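Local coordinates for tyrosinase (Aspergillus oryzae, PDB 6JU8), which probably oxidises L-tyrosine and L-dopa to L-dopaquinone with molecular oxygen at a dinuclear copper centre, as a melanin-forming tyrosinase, at residues H18-R23 with N436-I441; D28-Q33 with I41-F46; L147-F152 with I379-A384. The protein carries 1 engineered substitution. All blocks are in the same frame, centred on the assembly; numbering follows the deposited sequence. Where two conformers were deposited one is given.

Contact 1 of 3, residues H18-R23 with N436-I441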
loop_
_atom_site.group_PDB
_atom_site.type_symbol
_atom_site.label_atom_id
_atom_site.label_comp_id
_atom_site.label_asym_id
_atom_site.label_seq_id
_atom_site.Cartn_x
_atom_site.Cartn_y
_atom_site.Cartn_z
ATOM N N HIS A 18 -18.426 11.104 -34.235
ATOM C CA HIS A 18 -18.386 10.437 -32.931
ATOM C C HIS A 18 -19.678 10.681 -32.160
ATOM O O HIS A 18 -19.729 11.399 -31.169
ATOM C CB HIS A 18 -17.197 10.966 -32.135
ATOM C CG HIS A 18 -15.865 10.778 -32.793
ATOM N ND1 HIS A 18 -15.151 9.610 -32.668
ATOM C CD2 HIS A 18 -15.099 11.594 -33.568
ATOM C CE1 HIS A 18 -14.016 9.712 -33.338
ATOM N NE2 HIS A 18 -13.953 10.908 -33.897
ATOM N N PRO A 19 -20.788 10.119 -32.643
ATOM C CA PRO A 19 -22.070 10.325 -31.964
ATOM C C PRO A 19 -22.123 9.661 -30.586
ATOM O O PRO A 19 -21.820 8.472 -30.469
ATOM C CB PRO A 19 -23.073 9.653 -32.901
ATOM C CG PRO A 19 -22.249 8.710 -33.725
ATOM C CD PRO A 19 -20.893 9.337 -33.876
ATOM N N LEU A 20 -22.533 10.423 -29.593
ATOM C CA LEU A 20 -22.677 10.070 -28.188
ATOM C C LEU A 20 -21.775 8.931 -27.738
ATOM O O LEU A 20 -22.233 7.829 -27.434
ATOM C CB LEU A 20 -24.134 9.730 -27.858
ATOM C CG LEU A 20 -25.124 10.885 -28.023
ATOM C CD1 LEU A 20 -26.553 10.390 -27.931
ATOM C CD2 LEU A 20 -24.837 11.967 -26.983
ATOM N N PRO A 21 -20.482 9.186 -27.635
ATOM C CA PRO A 21 -19.555 8.161 -27.112
ATOM C C PRO A 21 -19.890 7.782 -25.675
ATOM O O PRO A 21 -20.453 8.522 -24.867
ATOM C CB PRO A 21 -18.207 8.876 -27.200
ATOM C CG PRO A 21 -18.406 9.876 -28.312
ATOM C CD PRO A 21 -19.776 10.430 -28.004
ATOM N N ILE A 22 -19.515 6.543 -25.343
ATOM C CA ILE A 22 -19.917 5.958 -24.066
ATOM C C ILE A 22 -18.805 5.974 -23.031
ATOM O O ILE A 22 -17.606 5.756 -23.268
ATOM C CB ILE A 22 -20.421 4.522 -24.272
ATOM C CG1 ILE A 22 -19.323 3.504 -24.573
ATOM C CG2 ILE A 22 -21.481 4.478 -25.370
ATOM C CD1 ILE A 22 -19.798 2.069 -24.451
ATOM N N ARG A 23 -19.231 6.233 -21.794
ATOM C CA ARG A 23 -18.423 6.050 -20.590
ATOM C C ARG A 23 -18.435 4.553 -20.271
ATOM O O ARG A 23 -19.519 4.031 -19.958
ATOM C CB ARG A 23 -19.011 6.873 -19.443
ATOM C CG ARG A 23 -18.762 8.372 -19.593
ATOM C CD ARG A 23 -19.505 9.163 -18.524
ATOM N NE ARG A 23 -19.154 10.593 -18.593
ATOM C CZ ARG A 23 -19.581 11.479 -17.701
ATOM N NH1 ARG A 23 -20.368 11.081 -16.702
ATOM N NH2 ARG A 23 -19.241 12.755 -17.801
ATOM N N ASN A 436 -22.969 15.292 -24.173
ATOM C CA ASN A 436 -22.276 14.522 -25.182
ATOM C C ASN A 436 -21.558 13.288 -24.632
ATOM O O ASN A 436 -20.431 12.971 -25.034
ATOM C CB ASN A 436 -21.254 15.363 -25.965
ATOM C CG ASN A 436 -20.931 14.702 -27.296
ATOM O OD1 ASN A 436 -21.751 13.945 -27.830
ATOM N ND2 ASN A 436 -19.761 14.943 -27.879
ATOM N N TYR A 437 -22.192 12.561 -23.733
ATOM C CA TYR A 437 -21.754 11.234 -23.335
ATOM C C TYR A 437 -23.000 10.380 -23.123
ATOM O O TYR A 437 -24.120 10.888 -22.991
ATOM C CB TYR A 437 -20.899 11.247 -22.069
ATOM C CG TYR A 437 -21.637 11.651 -20.805
ATOM C CD1 TYR A 437 -22.357 10.733 -20.072
ATOM C CD2 TYR A 437 -21.620 12.978 -20.363
ATOM C CE1 TYR A 437 -23.037 11.123 -18.918
ATOM C CE2 TYR A 437 -22.272 13.382 -19.207
ATOM C CZ TYR A 437 -22.983 12.435 -18.487
ATOM O OH TYR A 437 -23.632 12.841 -17.339
ATOM N N ASP A 438 -22.762 9.078 -23.067
ATOM C CA ASP A 438 -23.869 8.162 -22.749
ATOM C C ASP A 438 -23.283 6.948 -22.028
ATOM O O ASP A 438 -22.059 6.846 -21.854
ATOM C CB ASP A 438 -24.603 7.773 -24.015
ATOM C CG ASP A 438 -26.047 7.356 -23.868
ATOM O OD1 ASP A 438 -26.526 7.239 -22.717
ATOM O OD2 ASP A 438 -26.686 7.131 -24.918
ATOM N N TYR A 439 -24.146 6.044 -21.585
ATOM C CA TYR A 439 -23.753 4.765 -20.998
ATOM C C TYR A 439 -24.304 3.636 -21.862
ATOM O O TYR A 439 -25.422 3.739 -22.365
ATOM C CB TYR A 439 -24.297 4.632 -19.566
ATOM C CG TYR A 439 -23.790 5.763 -18.690
ATOM C CD1 TYR A 439 -22.479 5.730 -18.210
ATOM C CD2 TYR A 439 -24.612 6.845 -18.371
ATOM C CE1 TYR A 439 -21.987 6.753 -17.411
ATOM C CE2 TYR A 439 -24.124 7.875 -17.574
ATOM C CZ TYR A 439 -22.817 7.826 -17.104
ATOM O OH TYR A 439 -22.303 8.841 -16.317
ATOM N N ALA A 440 -23.560 2.557 -22.020
ATOM C CA ALA A 440 -24.090 1.438 -22.804
ATOM C C ALA A 440 -25.457 0.982 -22.299
ATOM O O ALA A 440 -26.361 0.688 -23.092
ATOM C CB ALA A 440 -23.152 0.243 -22.788
ATOM N N ILE A 441 -25.588 0.911 -20.983
ATOM C CA ILE A 441 -26.816 0.389 -20.404
ATOM C C ILE A 441 -28.038 1.247 -20.694
ATOM O O ILE A 441 -29.141 0.680 -20.606
ATOM C CB ILE A 441 -26.638 0.165 -18.900
ATOM C CG1 ILE A 441 -27.752 -0.715 -18.320
ATOM C CG2 ILE A 441 -26.519 1.474 -18.137
ATOM C CD1 ILE A 441 -27.368 -1.275 -16.953
HETATM O O HOH W 1 -18.808 13.783 -30.363
HETATM O O HOH W 2 -22.826 13.218 -30.126
HETATM O O HOH W 3 -24.798 6.384 -27.395
HETATM O O HOH W 4 -21.431 13.520 -15.677
HETATM O O HOH W 5 -21.201 2.010 -20.521
#

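Contact 2 of 3, residues D28-Q33 with I41-F46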
loop_
_atom_site.group_PDB
_atom_site.type_symbol
_atom_site.label_atom_id
_atom_site.label_comp_id
_atom_site.label_asym_id
_atom_site.label_seq_id
_atom_site.Cartn_x
_atom_site.Cartn_y
_atom_site.Cartn_z
ATOM N N ASP A 28 -13.490 -3.123 -17.710
ATOM C CA ASP A 28 -13.641 -3.554 -19.097
ATOM C C ASP A 28 -12.688 -2.767 -19.986
ATOM O O ASP A 28 -12.022 -3.307 -20.877
ATOM C CB ASP A 28 -15.069 -3.365 -19.618
ATOM C CG ASP A 28 -16.110 -4.254 -18.975
ATOM O OD1 ASP A 28 -15.733 -5.213 -18.269
ATOM O OD2 ASP A 28 -17.320 -3.956 -19.167
ATOM N N TRP A 29 -12.664 -1.459 -19.771
ATOM C CA TRP A 29 -11.840 -0.576 -20.595
ATOM C C TRP A 29 -10.366 -0.889 -20.436
ATOM O O TRP A 29 -9.642 -0.963 -21.436
ATOM C CB TRP A 29 -12.137 0.862 -20.184
ATOM C CG TRP A 29 -11.341 1.919 -20.852
ATOM C CD1 TRP A 29 -11.503 2.481 -22.082
ATOM C CD2 TRP A 29 -10.218 2.599 -20.256
ATOM N NE1 TRP A 29 -10.550 3.447 -22.301
ATOM C CE2 TRP A 29 -9.738 3.541 -21.198
ATOM C CE3 TRP A 29 -9.578 2.471 -19.028
ATOM C CZ2 TRP A 29 -8.642 4.354 -20.923
ATOM C CZ3 TRP A 29 -8.491 3.269 -18.741
ATOM C CH2 TRP A 29 -8.043 4.204 -19.701
ATOM N N TYR A 30 -9.905 -1.106 -19.206
ATOM C CA TYR A 30 -8.498 -1.425 -18.990
ATOM C C TYR A 30 -8.156 -2.725 -19.709
ATOM O O TYR A 30 -7.110 -2.814 -20.361
ATOM C CB TYR A 30 -8.174 -1.505 -17.479
ATOM C CG TYR A 30 -6.690 -1.828 -17.302
ATOM C CD1 TYR A 30 -5.741 -0.852 -17.578
ATOM C CD2 TYR A 30 -6.252 -3.087 -16.928
ATOM C CE1 TYR A 30 -4.383 -1.083 -17.445
ATOM C CE2 TYR A 30 -4.890 -3.334 -16.808
ATOM C CZ TYR A 30 -3.973 -2.342 -17.065
ATOM O OH TYR A 30 -2.616 -2.572 -16.977
ATOM N N LEU A 31 -9.033 -3.728 -19.628
ATOM C CA LEU A 31 -8.710 -4.994 -20.308
ATOM C C LEU A 31 -8.779 -4.818 -21.811
ATOM O O LEU A 31 -7.958 -5.405 -22.523
ATOM C CB LEU A 31 -9.669 -6.100 -19.831
ATOM C CG LEU A 31 -9.565 -6.400 -18.325
ATOM C CD1 LEU A 31 -10.624 -7.386 -17.877
ATOM C CD2 LEU A 31 -8.178 -6.898 -17.938
ATOM N N GLU A 32 -9.703 -4.023 -22.337
ATOM C CA GLU A 32 -9.745 -3.777 -23.784
ATOM C C GLU A 32 -8.428 -3.121 -24.219
ATOM O O GLU A 32 -7.858 -3.419 -25.270
ATOM C CB GLU A 32 -10.894 -2.847 -24.158
ATOM C CG GLU A 32 -12.331 -3.236 -23.981
ATOM C CD GLU A 32 -13.325 -2.098 -24.154
ATOM O OE1 GLU A 32 -13.010 -0.990 -24.648
ATOM O OE2 GLU A 32 -14.503 -2.301 -23.774
ATOM N N GLN A 33 -7.951 -2.172 -23.405
ATOM C CA GLN A 33 -6.736 -1.437 -23.741
ATOM C C GLN A 33 -5.515 -2.355 -23.726
ATOM O O GLN A 33 -4.594 -2.093 -24.499
ATOM C CB GLN A 33 -6.525 -0.268 -22.773
ATOM C CG GLN A 33 -7.590 0.829 -22.913
ATOM C CD GLN A 33 -7.357 1.643 -24.177
ATOM O OE1 GLN A 33 -6.291 2.241 -24.306
ATOM N NE2 GLN A 33 -8.313 1.596 -25.101
ATOM N N ILE A 41 -3.909 3.434 -26.850
ATOM C CA ILE A 41 -3.879 4.894 -27.056
ATOM C C ILE A 41 -4.744 5.586 -26.015
ATOM O O ILE A 41 -4.266 6.550 -25.407
ATOM C CB ILE A 41 -4.307 5.308 -28.470
ATOM C CG1 ILE A 41 -3.335 4.844 -29.545
ATOM C CG2 ILE A 41 -4.508 6.821 -28.540
ATOM C CD1 ILE A 41 -3.813 5.043 -30.970
ATOM N N GLN A 42 -5.991 5.147 -25.775
ATOM C CA GLN A 42 -6.802 5.860 -24.775
ATOM C C GLN A 42 -6.171 5.797 -23.397
ATOM O O GLN A 42 -6.196 6.777 -22.633
ATOM C CB GLN A 42 -8.236 5.322 -24.714
ATOM C CG GLN A 42 -9.087 5.750 -25.903
ATOM C CD GLN A 42 -10.514 5.269 -25.786
ATOM O OE1 GLN A 42 -10.991 5.004 -24.691
ATOM N NE2 GLN A 42 -11.235 5.249 -26.893
ATOM N N LEU A 43 -5.603 4.641 -23.019
ATOM C CA LEU A 43 -4.935 4.551 -21.719
ATOM C C LEU A 43 -3.769 5.525 -21.623
ATOM O O LEU A 43 -3.561 6.216 -20.604
ATOM C CB LEU A 43 -4.438 3.126 -21.471
ATOM C CG LEU A 43 -3.624 2.897 -20.193
ATOM C CD1 LEU A 43 -4.465 3.184 -18.952
ATOM C CD2 LEU A 43 -3.117 1.457 -20.139
ATOM N N THR A 44 -2.982 5.607 -22.701
ATOM C CA THR A 44 -1.884 6.576 -22.710
ATOM C C THR A 44 -2.388 8.007 -22.608
ATOM O O THR A 44 -1.877 8.819 -21.831
ATOM C CB THR A 44 -1.071 6.388 -24.000
ATOM O OG1 THR A 44 -0.487 5.078 -24.020
ATOM C CG2 THR A 44 0.097 7.382 -24.096
ATOM N N LEU A 45 -3.427 8.348 -23.372
ATOM C CA LEU A 45 -3.990 9.696 -23.328
ATOM C C LEU A 45 -4.466 10.047 -21.923
ATOM O O LEU A 45 -4.261 11.146 -21.404
ATOM C CB LEU A 45 -5.156 9.766 -24.322
ATOM C CG LEU A 45 -4.788 9.869 -25.807
ATOM C CD1 LEU A 45 -6.058 9.783 -26.655
ATOM C CD2 LEU A 45 -3.961 11.127 -26.076
ATOM N N PHE A 46 -5.159 9.086 -21.278
ATOM C CA PHE A 46 -5.745 9.373 -19.974
ATOM C C PHE A 46 -4.623 9.542 -18.953
ATOM O O PHE A 46 -4.597 10.507 -18.183
ATOM C CB PHE A 46 -6.737 8.283 -19.589
ATOM C CG PHE A 46 -7.596 8.475 -18.370
ATOM C CD1 PHE A 46 -7.657 9.656 -17.650
ATOM C CD2 PHE A 46 -8.371 7.392 -17.911
ATOM C CE1 PHE A 46 -8.462 9.803 -16.514
ATOM C CE2 PHE A 46 -9.193 7.544 -16.807
ATOM C CZ PHE A 46 -9.255 8.740 -16.109
HETATM O O HOH W 6 -7.316 3.066 -27.308
#

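Contact 3 of 3, residues L147-F152 with I379-A384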
loop_
_atom_site.group_PDB
_atom_site.type_symbol
_atom_site.label_atom_id
_atom_site.label_comp_id
_atom_site.label_asym_id
_atom_site.label_seq_id
_atom_site.Cartn_x
_atom_site.Cartn_y
_atom_site.Cartn_z
ATOM N N LEU A 147 -14.951 9.553 -19.669
ATOM C CA LEU A 147 -14.426 9.146 -18.357
ATOM C C LEU A 147 -15.008 7.785 -17.986
ATOM O O LEU A 147 -16.226 7.629 -17.905
ATOM C CB LEU A 147 -14.844 10.178 -17.297
ATOM C CG LEU A 147 -14.315 9.893 -15.882
ATOM C CD1 LEU A 147 -12.799 10.116 -15.815
ATOM C CD2 LEU A 147 -15.038 10.738 -14.844
ATOM N N PRO A 148 -14.189 6.787 -17.732
ATOM C CA PRO A 148 -14.746 5.495 -17.295
ATOM C C PRO A 148 -15.392 5.551 -15.921
ATOM O O PRO A 148 -15.084 6.406 -15.091
ATOM C CB PRO A 148 -13.521 4.589 -17.242
ATOM C CG PRO A 148 -12.500 5.269 -18.106
ATOM C CD PRO A 148 -12.723 6.746 -17.873
ATOM N N TYR A 149 -16.300 4.591 -15.684
ATOM C CA TYR A 149 -16.953 4.479 -14.377
ATOM C C TYR A 149 -16.442 3.250 -13.646
ATOM O O TYR A 149 -16.119 2.220 -14.256
ATOM C CB TYR A 149 -18.491 4.489 -14.489
ATOM C CG TYR A 149 -19.080 3.287 -15.187
ATOM C CD1 TYR A 149 -19.427 2.144 -14.467
ATOM C CD2 TYR A 149 -19.300 3.307 -16.559
ATOM C CE1 TYR A 149 -19.975 1.035 -15.095
ATOM C CE2 TYR A 149 -19.839 2.198 -17.210
ATOM C CZ TYR A 149 -20.173 1.076 -16.473
ATOM O OH TYR A 149 -20.698 -0.024 -17.126
ATOM N N TRP A 150 -16.413 3.362 -12.308
ATOM C CA TRP A 150 -16.154 2.185 -11.476
ATOM C C TRP A 150 -17.463 1.542 -11.046
ATOM O O TRP A 150 -18.236 2.127 -10.281
ATOM C CB TRP A 150 -15.348 2.588 -10.243
ATOM C CG TRP A 150 -15.240 1.487 -9.224
ATOM C CD1 TRP A 150 -14.981 0.169 -9.454
ATOM C CD2 TRP A 150 -15.392 1.659 -7.805
ATOM N NE1 TRP A 150 -14.974 -0.505 -8.252
ATOM C CE2 TRP A 150 -15.225 0.378 -7.232
ATOM C CE3 TRP A 150 -15.675 2.750 -6.978
ATOM C CZ2 TRP A 150 -15.314 0.155 -5.856
ATOM C CZ3 TRP A 150 -15.770 2.529 -5.611
ATOM C CH2 TRP A 150 -15.596 1.242 -5.067
ATOM N N ASP A 151 -17.710 0.344 -11.563
ATOM C CA ASP A 151 -18.927 -0.371 -11.186
ATOM C C ASP A 151 -18.715 -1.074 -9.850
ATOM O O ASP A 151 -18.313 -2.239 -9.763
ATOM C CB ASP A 151 -19.369 -1.360 -12.270
ATOM C CG ASP A 151 -20.839 -1.735 -12.049
ATOM O OD1 ASP A 151 -21.330 -1.614 -10.915
ATOM O OD2 ASP A 151 -21.485 -2.116 -13.050
ATOM N N PHE A 152 -18.974 -0.324 -8.779
ATOM C CA PHE A 152 -18.750 -0.833 -7.422
ATOM C C PHE A 152 -19.705 -1.975 -7.071
ATOM O O PHE A 152 -19.491 -2.657 -6.055
ATOM C CB PHE A 152 -18.789 0.288 -6.374
ATOM C CG PHE A 152 -20.050 1.122 -6.368
ATOM C CD1 PHE A 152 -21.269 0.568 -5.992
ATOM C CD2 PHE A 152 -20.028 2.458 -6.760
ATOM C CE1 PHE A 152 -22.428 1.353 -5.998
ATOM C CE2 PHE A 152 -21.158 3.266 -6.742
ATOM C CZ PHE A 152 -22.369 2.690 -6.358
ATOM N N ILE A 379 -22.078 6.858 -9.953
ATOM C CA ILE A 379 -23.287 7.457 -9.359
ATOM C C ILE A 379 -24.085 8.174 -10.441
ATOM O O ILE A 379 -25.328 8.119 -10.444
ATOM C CB ILE A 379 -22.906 8.359 -8.186
ATOM C CG1 ILE A 379 -22.233 7.542 -7.070
ATOM C CG2 ILE A 379 -24.089 9.177 -7.679
ATOM C CD1 ILE A 379 -23.102 6.417 -6.523
ATOM N N ASP A 380 -23.390 8.815 -11.383
ATOM C CA ASP A 380 -24.071 9.450 -12.516
ATOM C C ASP A 380 -24.791 8.431 -13.382
ATOM O O ASP A 380 -25.928 8.657 -13.829
ATOM C CB ASP A 380 -23.047 10.236 -13.362
ATOM C CG ASP A 380 -23.814 11.131 -14.327
ATOM O OD1 ASP A 380 -24.464 12.066 -13.814
ATOM O OD2 ASP A 380 -23.799 10.879 -15.551
ATOM N N ARG A 381 -24.131 7.305 -13.638
ATOM C CA ARG A 381 -24.717 6.188 -14.405
ATOM C C ARG A 381 -25.958 5.622 -13.716
ATOM O O ARG A 381 -26.980 5.366 -14.361
ATOM C CB ARG A 381 -23.617 5.132 -14.591
ATOM C CG ARG A 381 -24.130 3.856 -15.299
ATOM C CD ARG A 381 -22.915 2.960 -15.609
ATOM N NE ARG A 381 -23.325 1.616 -15.985
ATOM C CZ ARG A 381 -23.606 0.650 -15.103
ATOM N NH1 ARG A 381 -23.537 0.891 -13.790
ATOM N NH2 ARG A 381 -23.979 -0.547 -15.516
ATOM N N LEU A 382 -25.871 5.413 -12.399
ATOM C CA LEU A 382 -27.026 4.909 -11.656
ATOM C C LEU A 382 -28.186 5.896 -11.738
ATOM O O LEU A 382 -29.343 5.506 -11.884
ATOM C CB LEU A 382 -26.659 4.664 -10.197
ATOM C CG LEU A 382 -25.695 3.486 -9.955
ATOM C CD1 LEU A 382 -25.316 3.433 -8.486
ATOM C CD2 LEU A 382 -26.301 2.169 -10.424
ATOM N N THR A 383 -27.874 7.185 -11.682
ATOM C CA THR A 383 -28.902 8.216 -11.863
ATOM C C THR A 383 -29.518 8.075 -13.251
ATOM O O THR A 383 -30.761 8.139 -13.390
ATOM C CB THR A 383 -28.336 9.615 -11.643
ATOM O OG1 THR A 383 -27.818 9.698 -10.305
ATOM C CG2 THR A 383 -29.446 10.656 -11.747
ATOM N N ALA A 384 -28.698 7.955 -14.295
ATOM C CA ALA A 384 -29.221 7.839 -15.661
ATOM C C ALA A 384 -30.050 6.589 -15.817
ATOM O O ALA A 384 -31.104 6.598 -16.471
ATOM C CB ALA A 384 -28.032 7.832 -16.634
HETATM O O HOH W 7 -23.501 -0.120 -10.460
#

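Contact 1 of 3, residues H18-R23 with N436-I441
Arg23 lays its guanidinium flat on the ring of Tyr437, the two planes only 2° apart, with CZ of Arg23 3.4 Å from the ring centroid. This is a stacked cation-pi pair with CZ over the ring centre, 3° off the normal: NE lies over CG and CD1, NH1 nearest CZ and NH2 nearest CE2. An extended chain from CG to NE carries the group that far across. CB and CD of Arg23 brush the Tyr439 ring, and NH1 of Arg23 donates to Tyr439 OH at 3.0 Å, the hydroxyl oxygen lying 19° out of the guanidinium plane. A water joins NH1 to Tyr437 OH.

Behind these side chains the two loops are tied by a single beta bridge between Ile22 and Asp438. Arg23 N donates to Asp438 O (2.9 Å), and Asp438 N answers to Pro21 O at 3.0 Å. Leu20 covers the outer end: its CB sits 4.3 Å from CB of Asp438, and CD2 rests 3.8 Å from OD1 of Asn436. One water joins that OD1 to Leu20 N, another Leu20 O to Asp438 OD2; ND2 of Asn436 bonds Ile12 O. The Asp438 carboxylate also takes Thr442 OG1 and Trp432 NE1 through OD1.

Residues 437-439 match the Tyr-X-Tyr motif that, in tyrosinases, closes the catalytic core and pairs with an arginine near the N-terminus. NE of Arg23 forms a salt bridge with Glu115 of helix 103-129. Asp380 of helix 371-389 hydrogen-bonds the hydroxyls of Tyr437 and Tyr439 and makes only a long, weak ion pair with NH1. The buried positive charge is balanced chiefly by Glu115 and spread over an aromatic face, which probably offsets the cost of burying it, while the contact joins both ends of the core to its copper-bearing helices.

Contact 2 of 3, residues D28-Q33 with I41-F46
Trp29 spreads its indole across the first turn of helix 41-55, its six-membered ring against Leu43 and Phe46 and its pyrrole end against Gln42. CH2 of Trp29 comes within 3.7 Å of Phe46 CD2 and 3.8 Å of Leu43 CD1; it meets the phenyl ring of Phe46 at that ring's edge. At the other end NE1 of Trp29 donates to OE1 of Gln42 over 2.9 Å. The oxygen lies close to the indole plane, whereas the N-H arrives tilted from the plane of the amide. Gln42 NE2, for its part, is held by Glu141.

Gln33, one turn further along, uses its amide on backbone atoms. A bend at chi2 (-74°) curls the chain back, and OE1 accepts from Leu43 N at 2.8 Å, the donor standing above the carbonyl plane. NE2 gives its hydrogen to a water that also receives Gln42 N, making a direct and a water-mediated link to N-H groups of the helix's first turn, which have no preceding helical carbonyl to bond. CG of Gln33 sits over one face of the Trp29 indole, toward its rim. Tyr30 closes the far side, CE1 lying 3.9 Å from CD2 of Leu43, and its hydroxyl bonds Asp249 of the second subunit.

The axes of the two short helical pieces pass 9.7 Å apart at 117°, in two consecutive helices, 26-34 and 41-55, joined by a short loop. Helix 135-144 packs on Ile41, Thr44 and Leu45, helix 103-129 on Leu45 and Phe46, and strand 178-182 on Ile41, Leu43 and Thr44, so helix 41-55 packs against both helices and the strand, while helix 26-34 reaches the second subunit through Tyr30.

Contact 3 of 3, residues L147-F152 with I379-A384
The loop 147-152 runs past helix 371-389 with Tyr149 and Arg381 as its nearest pair, their CA atoms 7.9 Å apart, and bends at Asp151, the centre of an inverse gamma turn. At this separation the contact is made by side chains. Arg381 stretches from CG to NE and lays CD over the middle of the Tyr149 ring, a CH-pi contact with CD 3.4 Å from the ring centroid. NE follows at 3.2 Å from CZ of Tyr149, and a turn about the last torsion (chi4 -84°) brings the guanidinium to within 10° of parallel with the ring, shifted toward the hydroxyl end.

Asp151 meets the same arginine on charge alone: its OD2 is a long 3.7 Å from NH1 of Arg381 and well out of the guanidinium plane, with no N-H aimed at it. Tyr456 OH bridges the pair, bonding both Asp151 OD2 and Arg381 NH2, while Asn378 OD1 takes NH1. A water held by Asp151 OD1 reaches NH1 weakly. Beside this polar patch Phe152 is wholly apolar in its contacts across the interface: CD1 of Ile379 abuts its edge at CE2 (3.7 Å), and Leu382 CD1 lies 3.7 Å from CZ.

Ile379 lies close to the copper ligands His332 and His376, which places this buried interface beside one copper of the four-helix bundle that tyrosinases share. Trp150 leans on Val335 and Val339 of helix 328-340, Leu147 on Val111 and Tyr114 of helix 103-129, so the loop touches both of these as well as helix 371-389.

Contacts 2 and 3 are buried, whereas contact 1 is only partly so and has five waters bridging its segments. Contacts 1 and 3 adjoin each other: helix 371-389, part of contact 3, also flanks contact 1, where Asp380 bonds Tyr437 and Tyr439. Each sets an arginine over a tyrosine ring; but contact 1 centres its guanidinium on the face and adds a backbone bridge, while contact 3 puts a methylene there and relies on side chains throughout. Contact 2, more distant from the copper centre, is a local corner of sequence-adjacent helices stitched by glutamine amides. It reaches contact 3 through Phe46 and Trp29, which pack on Leu147 and Pro148, but does not touch contact 1.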